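Local coordinates for protein probable uracil-DNA glycosylase (Acanthamoeba polyphaga mimivirus, PDB 5X55) that is a probable uracil-DNA glycosylase of a giant virus, a member of the uracil-DNA glycosylase superfamily built round a central parallel beta-sheet, at residues 184-189 / 290-295; 217-222 / 319-324. All blocks are in the same frame, centred on the assembly; numbering follows the deposited sequence.

Contact 1 pairs the two middle strands, 185-189 and 291-295, of the four-stranded parallel sheet, and contact 2 lies about 17 Å away, centre to centre, beyond the C-terminal ends of those strands. Along the chain the segments alternate: strand 185-189, the start of helix 219-230, strand 291-295, then the loop that follows edge strand 312-316. Contact 1 is buried, contact 2 superficial. They meet where Trp295 CB packs 3.8 Å from Pro319 CD, which connects the C-terminal end of the sheet to the loop 319-324. All four segments belong to the part of the chain assigned to the uracil-DNA glycosylase superfamily.

Contact 1: 184-189 / 290-295; sequences KVVILG and LIFVAW
Strands 185-189 and 291-295 run parallel, their axes 4.7 Å apart at closest approach and inclined by 20°. Three backbone hydrogen bonds join them in the parallel ladder: Ile291 N to Lys184 O, Val186 N to Ile291 O (2.7 Å) and Val293 N to Val186 O (3.0 Å). Further on the strands diverge, and waters bridge the widening gap. One water donates to both Val186 O and Val293 O; a second donates to Leu188 O and Val293 O while accepting from Trp295 N, and a third links Leu188 O with Trp295 O. Val186 O thus accepts from both Val293 N and a water.

On the face carrying Val185, Ile187, Ile291 and Val293, the CG1 branch of Val185 reaches Val293 CG2 at 3.8 Å. The CG2 methyl of Ile187, anti to its own backbone N (chi1 of CG1 -47°), lies over the face of the Trp295 six-membered ring, 4.0 Å from its centroid and 29° off the normal, a CH-pi contact. Its nearest ring atom is Trp295 CZ3, 3.6 Å from Ile187 CG2. On the other face Val186 and Phe292 run alongside each other in the same direction; Val186 CB is 3.8 Å from Phe292 CD2, and the CG2 methyl sits over one face of the ring, nearer its edge than its centre.

The pair forms the centre of a parallel sheet of order 2-1-3-4. Strand 251-255 bonds to the outer edge of 185-189, and strand 312-316 lies beyond 291-295. Helix 350-360 covers the Val185 and Ile291 face, with Ile354 on Val185 and Leu358 on Ile291, whereas Phe292 packs on Val306 after helix 297-303.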
ATOM      1  N   LYS A 184       8.737   7.093   6.411  1.00 21.33           N
ATOM      2  CA  LYS A 184       9.181   8.323   5.757  1.00 22.11           C
ATOM      3  C   LYS A 184       8.342   8.720   4.552  1.00 19.35           C
ATOM      4  O   LYS A 184       8.198   9.908   4.289  1.00 18.51           O
ATOM      5  CB  LYS A 184      10.634   8.193   5.306  1.00 22.53           C
ATOM      6  CG  LYS A 184      11.569   7.811   6.411  1.00 22.98           C
ATOM      7  CD  LYS A 184      12.650   6.910   5.868  1.00 26.28           C
ATOM      8  CE  LYS A 184      13.989   7.577   5.855  1.00 29.48           C
ATOM      9  NZ  LYS A 184      15.072   6.529   5.699  1.00 36.87           N
ATOM     10  N   VAL A 185       7.821   7.754   3.804  1.00 19.70           N
ATOM     11  CA  VAL A 185       7.083   7.981   2.570  1.00 15.49           C
ATOM     12  C   VAL A 185       5.885   7.054   2.605  1.00 16.24           C
ATOM     13  O   VAL A 185       6.011   5.892   3.006  1.00 16.52           O
ATOM     14  CB  VAL A 185       7.948   7.694   1.321  1.00 17.07           C
ATOM     15  CG1 VAL A 185       7.190   8.040   0.051  1.00 16.84           C
ATOM     16  CG2 VAL A 185       9.264   8.433   1.390  1.00 18.74           C
ATOM     17  N   VAL A 186       4.715   7.578   2.233  1.00 14.68           N
ATOM     18  CA  VAL A 186       3.476   6.810   2.151  1.00 11.95           C
ATOM     19  C   VAL A 186       3.089   6.760   0.683  1.00 16.97           C
ATOM     20  O   VAL A 186       2.854   7.811   0.070  1.00 19.24           O
ATOM     21  CB  VAL A 186       2.353   7.445   2.984  1.00 16.90           C
ATOM     22  CG1 VAL A 186       1.058   6.646   2.812  1.00 12.42           C
ATOM     23  CG2 VAL A 186       2.760   7.561   4.459  1.00 12.63           C
ATOM     24  N   ILE A 187       3.048   5.556   0.110  1.00 13.37           N
ATOM     25  CA  ILE A 187       2.624   5.345  -1.277  1.00 17.93           C
ATOM     26  C   ILE A 187       1.338   4.522  -1.268  1.00 18.27           C
ATOM     27  O   ILE A 187       1.358   3.313  -0.996  1.00 17.50           O
ATOM     28  CB  ILE A 187       3.706   4.662  -2.129  1.00 16.50           C
ATOM     29  CG1 ILE A 187       5.074   5.323  -1.905  1.00 12.07           C
ATOM     30  CG2 ILE A 187       3.311   4.707  -3.621  1.00 12.37           C
ATOM     31  CD1 ILE A 187       6.118   4.930  -2.916  1.00  9.65           C
ATOM     32  N   LEU A 188       0.227   5.159  -1.607  1.00 17.82           N
ATOM     33  CA  LEU A 188      -1.061   4.479  -1.630  1.00 18.28           C
ATOM     34  C   LEU A 188      -1.306   3.757  -2.949  1.00 16.58           C
ATOM     35  O   LEU A 188      -1.146   4.334  -4.029  1.00 21.71           O
ATOM     36  CB  LEU A 188      -2.175   5.475  -1.384  1.00 18.93           C
ATOM     37  CG  LEU A 188      -2.175   5.862   0.083  1.00 25.29           C
ATOM     38  CD1 LEU A 188      -2.803   7.226   0.203  1.00 25.57           C
ATOM     39  CD2 LEU A 188      -2.929   4.803   0.881  1.00 22.69           C
ATOM     40  N   GLY A 189      -1.680   2.490  -2.852  1.00 15.30           N
ATOM     41  CA  GLY A 189      -2.378   1.822  -3.924  1.00 17.76           C
ATOM     42  C   GLY A 189      -3.888   1.886  -3.703  1.00 18.46           C
ATOM     43  O   GLY A 189      -4.403   2.408  -2.708  1.00 20.50           O
ATOM     44  N   LEU A 290       5.975  13.922   6.810  1.00 24.47           N
ATOM     45  CA  LEU A 290       5.960  12.722   5.993  1.00 25.39           C
ATOM     46  C   LEU A 290       5.871  13.132   4.535  1.00 25.63           C
ATOM     47  O   LEU A 290       5.485  14.257   4.207  1.00 27.71           O
ATOM     48  CB  LEU A 290       4.780  11.821   6.352  1.00 23.09           C
ATOM     49  CG  LEU A 290       4.664  11.406   7.817  1.00 29.60           C
ATOM     50  CD1 LEU A 290       3.486  10.455   8.016  1.00 28.02           C
ATOM     51  CD2 LEU A 290       5.948  10.785   8.328  1.00 24.00           C
ATOM     52  N   ILE A 291       6.221  12.209   3.650  1.00 20.68           N
ATOM     53  CA  ILE A 291       6.041  12.421   2.221  1.00 20.84           C
ATOM     54  C   ILE A 291       4.912  11.520   1.734  1.00 19.21           C
ATOM     55  O   ILE A 291       4.972  10.296   1.906  1.00 18.38           O
ATOM     56  CB  ILE A 291       7.336  12.160   1.447  1.00 17.08           C
ATOM     57  CG1 ILE A 291       8.437  13.069   2.000  1.00 21.46           C
ATOM     58  CG2 ILE A 291       7.088  12.395  -0.043  1.00 19.63           C
ATOM     59  CD1 ILE A 291       9.840  12.639   1.646  1.00 23.95           C
ATOM     60  N   PHE A 292       3.889  12.125   1.130  1.00 16.27           N
ATOM     61  CA  PHE A 292       2.768  11.415   0.531  1.00 17.93           C
ATOM     62  C   PHE A 292       2.889  11.482  -0.986  1.00 20.44           C
ATOM     63  O   PHE A 292       2.997  12.574  -1.563  1.00 18.90           O
ATOM     64  CB  PHE A 292       1.422  12.004   0.983  1.00 17.67           C
ATOM     65  CG  PHE A 292       1.044  11.637   2.389  1.00 17.15           C
ATOM     66  CD1 PHE A 292       1.559  12.342   3.463  1.00 15.58           C
ATOM     67  CD2 PHE A 292       0.187  10.562   2.636  1.00 18.62           C
ATOM     68  CE1 PHE A 292       1.231  12.001   4.772  1.00 17.95           C
ATOM     69  CE2 PHE A 292      -0.154  10.197   3.948  1.00 18.67           C
ATOM     70  CZ  PHE A 292       0.378  10.920   5.022  1.00 20.94           C
ATOM     71  N   VAL A 293       2.878  10.314  -1.621  1.00 17.73           N
ATOM     72  CA  VAL A 293       2.964  10.181  -3.070  1.00 15.81           C
ATOM     73  C   VAL A 293       1.596   9.752  -3.576  1.00 21.81           C
ATOM     74  O   VAL A 293       1.104   8.677  -3.209  1.00 21.75           O
ATOM     75  CB  VAL A 293       4.044   9.167  -3.469  1.00 16.70           C
ATOM     76  CG1 VAL A 293       4.074   9.006  -4.953  1.00 14.18           C
ATOM     77  CG2 VAL A 293       5.378   9.606  -2.952  1.00 14.14           C
ATOM     78  N   ALA A 294       0.976  10.595  -4.409  1.00 17.74           N
ATOM     79  CA  ALA A 294      -0.378  10.367  -4.907  1.00 19.46           C
ATOM     80  C   ALA A 294      -0.317  10.044  -6.401  1.00 20.70           C
ATOM     81  O   ALA A 294      -0.180  10.940  -7.239  1.00 20.76           O
ATOM     82  CB  ALA A 294      -1.269  11.580  -4.635  1.00 18.39           C
ATOM     83  N   TRP A 295      -0.425   8.759  -6.735  1.00 16.38           N
ATOM     84  CA  TRP A 295      -0.452   8.319  -8.120  1.00 18.63           C
ATOM     85  C   TRP A 295      -1.905   7.993  -8.504  1.00 21.67           C
ATOM     86  O   TRP A 295      -2.458   6.969  -8.078  1.00 16.42           O
ATOM     87  CB  TRP A 295       0.467   7.118  -8.303  1.00 16.79           C
ATOM     88  CG  TRP A 295       1.962   7.387  -8.137  1.00 16.73           C
ATOM     89  CD1 TRP A 295       2.632   8.569  -8.334  1.00 15.32           C
ATOM     90  CD2 TRP A 295       2.960   6.420  -7.751  1.00 17.36           C
ATOM     91  NE1 TRP A 295       3.989   8.390  -8.097  1.00 16.77           N
ATOM     92  CE2 TRP A 295       4.208   7.083  -7.739  1.00 14.97           C
ATOM     93  CE3 TRP A 295       2.911   5.057  -7.421  1.00 16.01           C
ATOM     94  CZ2 TRP A 295       5.391   6.435  -7.402  1.00 14.65           C
ATOM     95  CZ3 TRP A 295       4.103   4.405  -7.092  1.00 17.14           C
ATOM     96  CH2 TRP A 295       5.322   5.101  -7.079  1.00 15.88           C
TER
HETATM   97  O   HOH W   1       0.240   8.143  -0.599  1.00 24.21           O
HETATM   98  O   HOH W   2      -0.090   6.822  -4.548  1.00 15.53           O
HETATM   99  O   HOH W   3      -1.820   4.382  -6.622  1.00 21.05           O

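Contact 2: 217-222 / 319-324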
ATOM      1  N   VAL A 217       6.297  -9.500 -13.124  1.00 25.07           N
ATOM      2  CA  VAL A 217       6.251  -8.090 -12.730  1.00 25.18           C
ATOM      3  C   VAL A 217       5.002  -7.445 -13.331  1.00 25.18           C
ATOM      4  O   VAL A 217       4.850  -7.445 -14.558  1.00 24.40           O
ATOM      5  CB  VAL A 217       7.516  -7.345 -13.181  1.00 25.81           C
ATOM      6  CG1 VAL A 217       7.389  -5.834 -12.890  1.00 23.94           C
ATOM      7  CG2 VAL A 217       8.775  -7.945 -12.532  1.00 23.87           C
ATOM      8  N   PRO A 218       4.095  -6.883 -12.533  1.00 24.34           N
ATOM      9  CA  PRO A 218       2.912  -6.212 -13.107  1.00 29.72           C
ATOM     10  C   PRO A 218       3.285  -4.936 -13.853  1.00 23.43           C
ATOM     11  O   PRO A 218       4.281  -4.279 -13.542  1.00 20.39           O
ATOM     12  CB  PRO A 218       2.040  -5.891 -11.883  1.00 19.88           C
ATOM     13  CG  PRO A 218       2.624  -6.750 -10.759  1.00 25.71           C
ATOM     14  CD  PRO A 218       4.081  -6.877 -11.062  1.00 22.56           C
ATOM     15  N   LYS A 219       2.445  -4.573 -14.832  1.00 20.68           N
ATOM     16  CA  LYS A 219       2.810  -3.514 -15.771  1.00 27.59           C
ATOM     17  C   LYS A 219       2.997  -2.169 -15.071  1.00 23.32           C
ATOM     18  O   LYS A 219       3.907  -1.398 -15.420  1.00 21.52           O
ATOM     19  CB  LYS A 219       1.761  -3.425 -16.880  1.00 28.02           C
ATOM     20  CG  LYS A 219       1.923  -4.537 -17.918  1.00 27.55           C
ATOM     21  CD  LYS A 219       0.674  -4.707 -18.770  1.00 44.13           C
ATOM     22  CE  LYS A 219       0.881  -5.787 -19.826  1.00 49.88           C
ATOM     23  NZ  LYS A 219       2.116  -5.558 -20.646  1.00 42.81           N
ATOM     24  N   SER A 220       2.164  -1.882 -14.067  1.00 18.35           N
ATOM     25  CA  SER A 220       2.349  -0.673 -13.271  1.00 21.92           C
ATOM     26  C   SER A 220       3.743  -0.620 -12.661  1.00 20.57           C
ATOM     27  O   SER A 220       4.445   0.398 -12.757  1.00 20.85           O
ATOM     28  CB  SER A 220       1.290  -0.615 -12.186  1.00 14.58           C
ATOM     29  OG  SER A 220       0.045  -0.340 -12.789  1.00 29.34           O
ATOM     30  N   LEU A 221       4.168  -1.723 -12.044  1.00 16.37           N
ATOM     31  CA  LEU A 221       5.466  -1.741 -11.392  1.00 18.17           C
ATOM     32  C   LEU A 221       6.586  -1.620 -12.413  1.00 18.92           C
ATOM     33  O   LEU A 221       7.586  -0.934 -12.161  1.00 20.84           O
ATOM     34  CB  LEU A 221       5.612  -3.013 -10.558  1.00 16.63           C
ATOM     35  CG  LEU A 221       6.888  -3.182  -9.726  1.00 20.18           C
ATOM     36  CD1 LEU A 221       7.165  -1.937  -8.890  1.00 16.08           C
ATOM     37  CD2 LEU A 221       6.732  -4.399  -8.834  1.00 15.15           C
ATOM     38  N   ALA A 222       6.439  -2.274 -13.575  1.00 18.67           N
ATOM     39  CA  ALA A 222       7.433  -2.115 -14.632  1.00 15.54           C
ATOM     40  C   ALA A 222       7.567  -0.654 -15.016  1.00 18.23           C
ATOM     41  O   ALA A 222       8.678  -0.166 -15.279  1.00 18.92           O
ATOM     42  CB  ALA A 222       7.063  -2.962 -15.859  1.00 16.35           C
ATOM     43  N   PRO A 319       0.771   5.033 -12.657  1.00 19.11           N
ATOM     44  CA  PRO A 319       1.743   4.384 -13.551  1.00 19.86           C
ATOM     45  C   PRO A 319       1.178   3.269 -14.399  1.00 21.86           C
ATOM     46  O   PRO A 319       1.928   2.704 -15.204  1.00 18.17           O
ATOM     47  CB  PRO A 319       2.787   3.814 -12.576  1.00 19.58           C
ATOM     48  CG  PRO A 319       2.030   3.567 -11.337  1.00 18.37           C
ATOM     49  CD  PRO A 319       1.077   4.748 -11.243  1.00 20.49           C
ATOM     50  N   SER A 320      -0.088   2.890 -14.235  1.00 22.89           N
ATOM     51  CA  SER A 320      -0.623   1.831 -15.074  1.00 22.90           C
ATOM     52  C   SER A 320      -0.519   2.244 -16.544  1.00 21.82           C
ATOM     53  O   SER A 320      -0.504   3.438 -16.851  1.00 22.90           O
ATOM     54  CB  SER A 320      -2.072   1.540 -14.711  1.00 25.40           C
ATOM     55  OG  SER A 320      -2.950   2.187 -15.615  1.00 31.29           O
ATOM     56  N   PRO A 321      -0.408   1.282 -17.471  1.00 24.48           N
ATOM     57  CA  PRO A 321      -0.242   1.650 -18.893  1.00 27.87           C
ATOM     58  C   PRO A 321      -1.372   2.504 -19.458  1.00 27.56           C
ATOM     59  O   PRO A 321      -1.155   3.223 -20.445  1.00 26.96           O
ATOM     60  CB  PRO A 321      -0.155   0.291 -19.615  1.00 25.18           C
ATOM     61  CG  PRO A 321      -0.460  -0.755 -18.588  1.00 28.62           C
ATOM     62  CD  PRO A 321      -0.156  -0.151 -17.243  1.00 27.18           C
ATOM     63  N   TYR A 322      -2.560   2.466 -18.862  1.00 24.50           N
ATOM     64  CA  TYR A 322      -3.657   3.278 -19.367  1.00 31.02           C
ATOM     65  C   TYR A 322      -3.519   4.755 -19.013  1.00 32.23           C
ATOM     66  O   TYR A 322      -4.176   5.583 -19.639  1.00 28.80           O
ATOM     67  CB  TYR A 322      -4.994   2.712 -18.865  1.00 37.46           C
ATOM     68  CG  TYR A 322      -5.435   1.487 -19.655  1.00 47.11           C
ATOM     69  CD1 TYR A 322      -5.090   1.348 -20.985  1.00 57.09           C
ATOM     70  CD2 TYR A 322      -6.173   0.471 -19.077  1.00 59.45           C
ATOM     71  CE1 TYR A 322      -5.467   0.236 -21.732  1.00 64.38           C
ATOM     72  CE2 TYR A 322      -6.573  -0.657 -19.817  1.00 55.75           C
ATOM     73  CZ  TYR A 322      -6.210  -0.765 -21.144  1.00 65.33           C
ATOM     74  OH  TYR A 322      -6.579  -1.863 -21.892  1.00 75.80           O
ATOM     75  N   SER A 323      -2.650   5.118 -18.061  1.00 33.67           N
ATOM     76  CA  SER A 323      -2.533   6.513 -17.651  1.00 23.46           C
ATOM     77  C   SER A 323      -1.098   7.007 -17.537  1.00 23.88           C
ATOM     78  O   SER A 323      -0.891   8.195 -17.277  1.00 23.15           O
ATOM     79  CB  SER A 323      -3.255   6.728 -16.313  1.00 22.70           C
ATOM     80  OG  SER A 323      -2.793   5.809 -15.333  1.00 26.83           O
ATOM     81  N   VAL A 324      -0.101   6.143 -17.758  1.00 26.71           N
ATOM     82  CA  VAL A 324       1.274   6.468 -17.383  1.00 24.16           C
ATOM     83  C   VAL A 324       1.778   7.699 -18.137  1.00 25.25           C
ATOM     84  O   VAL A 324       2.502   8.528 -17.573  1.00 24.79           O
ATOM     85  CB  VAL A 324       2.188   5.241 -17.601  1.00 28.65           C
ATOM     86  CG1 VAL A 324       2.127   4.753 -19.073  1.00 22.26           C
ATOM     87  CG2 VAL A 324       3.633   5.543 -17.157  1.00 17.34           C
TER
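Ser220, in the first turn of helix 219-230, packs against CA and CB of Ser320. With its OG anti to the carbonyl carbon (chi1 -71°), the hydroxyl is turned onto the loop, 3.2 Å from Ser320 CA and 3.4 Å from Ser320 CB, a close van der Waals approach. Next to it, Pro319 CB lies 3.8 Å from Ser220 O. This is the tight part of the contact, and Pro319, which is buried, also packs on Ile224 and Phe345, while its carbonyl accepts a hydrogen bond from Asn223 ND2.

Toward solvent the fit is looser. Lys219 and Pro321 cross at about a right angle: Lys219 CB lies 3.8 Å from Pro321 CD, and Lys219 CD grazes Pro321 CG at 4.1 Å. Beyond CD the lysine chain leads away, and both residues are exposed.

Ser320 OG accepts from Tyr322 N at 3.3 Å, which begins an ST turn, and Ser320 O receives Ser323 N. Pro218 stands at the N-cap position of helix 219-230. The sequence from His318 to Ser323 matches the HPSPxS motif of family 1 uracil-DNA glycosylases, with Tyr322 in place of the usual leucine, and Pro218-Lys219-Ser220 corresponds to their proline-rich loop.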